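Local coordinates for invasion protein InvA (Salmonella enterica subsp. enterica serovar Typhimurium, PDB 3LW9) that takes part in invasion of the intestinal epithelium as an inner-membrane component of type III secretion, in the FHIPEP export-pore family, at residues I6-K11 / S53-I58. The protein carries 2 engineered substitutions. Numbering follows the deposited sequence.
Sequences ILLVPK and SIVLLI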
loop_
_atom_site.group_PDB
_atom_site.type_symbol
_atom_site.label_atom_id
_atom_site.label_comp_id
_atom_site.label_asym_id
_atom_site.label_seq_id
_atom_site.Cartn_x
_atom_site.Cartn_y
_atom_site.Cartn_z
ATOM N N ILE A 6 3.111 -4.477 12.863
ATOM C CA ILE A 6 1.821 -4.407 13.541
ATOM C C ILE A 6 0.801 -3.711 12.642
ATOM O O ILE A 6 1.094 -2.684 12.081
ATOM C CB ILE A 6 1.892 -3.598 14.863
ATOM C CG1 ILE A 6 2.972 -4.125 15.824
ATOM C CG2 ILE A 6 0.531 -3.554 15.542
ATOM C CD1 ILE A 6 2.862 -5.553 16.177
ATOM N N LEU A 7 -0.384 -4.297 12.496
ATOM C CA LEU A 7 -1.465 -3.655 11.796
ATOM C C LEU A 7 -2.562 -3.365 12.803
ATOM O O LEU A 7 -3.167 -4.309 13.348
ATOM C CB LEU A 7 -2.015 -4.555 10.713
ATOM C CG LEU A 7 -1.079 -4.989 9.583
ATOM C CD1 LEU A 7 -1.840 -5.920 8.617
ATOM C CD2 LEU A 7 -0.531 -3.771 8.855
ATOM N N LEU A 8 -2.782 -2.075 13.041
ATOM C CA LEU A 8 -3.971 -1.568 13.741
ATOM C C LEU A 8 -5.156 -1.663 12.793
ATOM O O LEU A 8 -5.119 -1.097 11.673
ATOM C CB LEU A 8 -3.793 -0.127 14.137
ATOM C CG LEU A 8 -2.861 0.222 15.300
ATOM C CD1 LEU A 8 -1.747 -0.753 15.383
ATOM C CD2 LEU A 8 -2.365 1.638 15.232
ATOM N N VAL A 9 -6.193 -2.355 13.254
ATOM C CA VAL A 9 -7.361 -2.623 12.457
ATOM C C VAL A 9 -8.641 -2.225 13.193
ATOM O O VAL A 9 -8.642 -2.059 14.434
ATOM C CB VAL A 9 -7.420 -4.093 12.007
ATOM C CG1 VAL A 9 -6.162 -4.486 11.213
ATOM C CG2 VAL A 9 -7.613 -5.037 13.196
ATOM N N PRO A 10 -9.743 -2.053 12.438
ATOM C CA PRO A 10 -10.949 -1.641 13.136
ATOM C C PRO A 10 -11.426 -2.727 14.049
ATOM O O PRO A 10 -11.329 -3.909 13.719
ATOM C CB PRO A 10 -11.941 -1.380 12.012
ATOM C CG PRO A 10 -11.037 -1.029 10.825
ATOM C CD PRO A 10 -9.885 -1.931 10.965
ATOM N N LYS A 11 -11.932 -2.338 15.213
ATOM C CA LYS A 11 -12.294 -3.340 16.208
ATOM C C LYS A 11 -13.340 -4.282 15.643
ATOM O O LYS A 11 -13.324 -5.462 15.937
ATOM C CB LYS A 11 -12.818 -2.692 17.490
ATOM C CG LYS A 11 -11.741 -2.050 18.292
ATOM C CD LYS A 11 -12.218 -1.627 19.677
ATOM C CE LYS A 11 -11.108 -0.873 20.410
ATOM N NZ LYS A 11 -11.564 -0.065 21.581
ATOM N N SER A 53 -10.017 1.449 7.566
ATOM C CA SER A 53 -8.716 2.078 7.800
ATOM C C SER A 53 -7.814 1.078 8.503
ATOM O O SER A 53 -8.295 0.351 9.390
ATOM C CB SER A 53 -8.864 3.332 8.645
ATOM O OG SER A 53 -9.795 4.233 8.095
ATOM N N ILE A 54 -6.544 1.003 8.071
ATOM C CA ILE A 54 -5.506 0.168 8.674
ATOM C C ILE A 54 -4.226 1.012 8.869
ATOM O O ILE A 54 -3.834 1.816 7.986
ATOM C CB ILE A 54 -5.152 -1.051 7.798
ATOM C CG1 ILE A 54 -6.377 -1.905 7.476
ATOM C CG2 ILE A 54 -4.003 -1.903 8.448
ATOM C CD1 ILE A 54 -6.426 -3.215 8.210
ATOM N N VAL A 55 -3.614 0.887 10.046
ATOM C CA VAL A 55 -2.336 1.556 10.289
ATOM C C VAL A 55 -1.207 0.519 10.405
ATOM O O VAL A 55 -1.301 -0.471 11.138
ATOM C CB VAL A 55 -2.409 2.496 11.506
ATOM C CG1 VAL A 55 -1.062 3.217 11.692
ATOM C CG2 VAL A 55 -3.520 3.503 11.308
ATOM N N LEU A 56 -0.157 0.713 9.616
ATOM C CA LEU A 56 1.035 -0.102 9.690
ATOM C C LEU A 56 2.051 0.521 10.630
ATOM O O LEU A 56 2.484 1.634 10.404
ATOM C CB LEU A 56 1.668 -0.231 8.311
ATOM C CG LEU A 56 3.022 -0.958 8.205
ATOM C CD1 LEU A 56 3.022 -2.370 8.753
ATOM C CD2 LEU A 56 3.455 -0.939 6.758
ATOM N N LEU A 57 2.385 -0.204 11.689
ATOM C CA LEU A 57 3.471 0.166 12.566
ATOM C C LEU A 57 4.642 -0.773 12.353
ATOM O O LEU A 57 4.488 -2.001 12.280
ATOM C CB LEU A 57 3.058 0.072 14.029
ATOM C CG LEU A 57 1.652 0.569 14.396
ATOM C CD1 LEU A 57 1.440 0.363 15.910
ATOM C CD2 LEU A 57 1.500 2.044 13.988
ATOM N N ILE A 58 5.837 -0.191 12.338
ATOM C CA ILE A 58 7.055 -0.976 12.473
ATOM C C ILE A 58 7.915 -0.401 13.571
ATOM O O ILE A 58 8.164 0.808 13.601
ATOM C CB ILE A 58 7.778 -1.031 11.122
ATOM C CG1 ILE A 58 6.991 -1.976 10.195
ATOM C CG2 ILE A 58 9.223 -1.411 11.297
ATOM C CD1 ILE A 58 7.776 -2.548 9.044
#
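Ile-6 and Leu-57 exchange both backbone bonds of an antiparallel hydrogen-bonded pair: Ile-6 N gives to Leu-57 O at 2.9 Å, almost perfectly straight at 178°, and Leu-57 N returns to Ile-6 O at 2.8 Å. Two residues on, Leu-8 and Val-55 repeat the exchange; Leu-8 N reaches Val-55 O at 2.9 Å with a bent N-H...O angle of 146°, while Val-55 N sits on a lone pair of Leu-8 O. CA-H contacts add to three of these oxygens, from Leu-56 to Ile-6 O, Leu-7 to Val-55 O and Ile-54 to Leu-8 O. Leu-7 and Val-9 turn their backbone bonds to strand 41-45 and the adjoining Gly-46, and Ile-54 bonds to Phe-66 of strand 61-67. Pro-10 has no N-H to give to Ser-53 O; its CD lies 3.2 Å from that oxygen, a buried acceptor with no partner in the model. Beside Ile-6, Leu-8 crosses Leu-57 at about a right angle, CD1 to CD1 a tight 3.4 Å. On the other face an unstaggered chi2 of -107° carries Ile-54 CD1 to a tight 3.3 Å from Val-9 CG1, and Leu-7 CD2 meets Leu-56 CD1; Leu-124 of helix 120-151 touches Ile-54 and Leu-128 touches Leu-56. Strands 5-9 and 53-58 are the central antiparallel pair of a four-stranded mixed sheet, flanked by 41-45 and 61-67, in InvA's cytoplasmic domain.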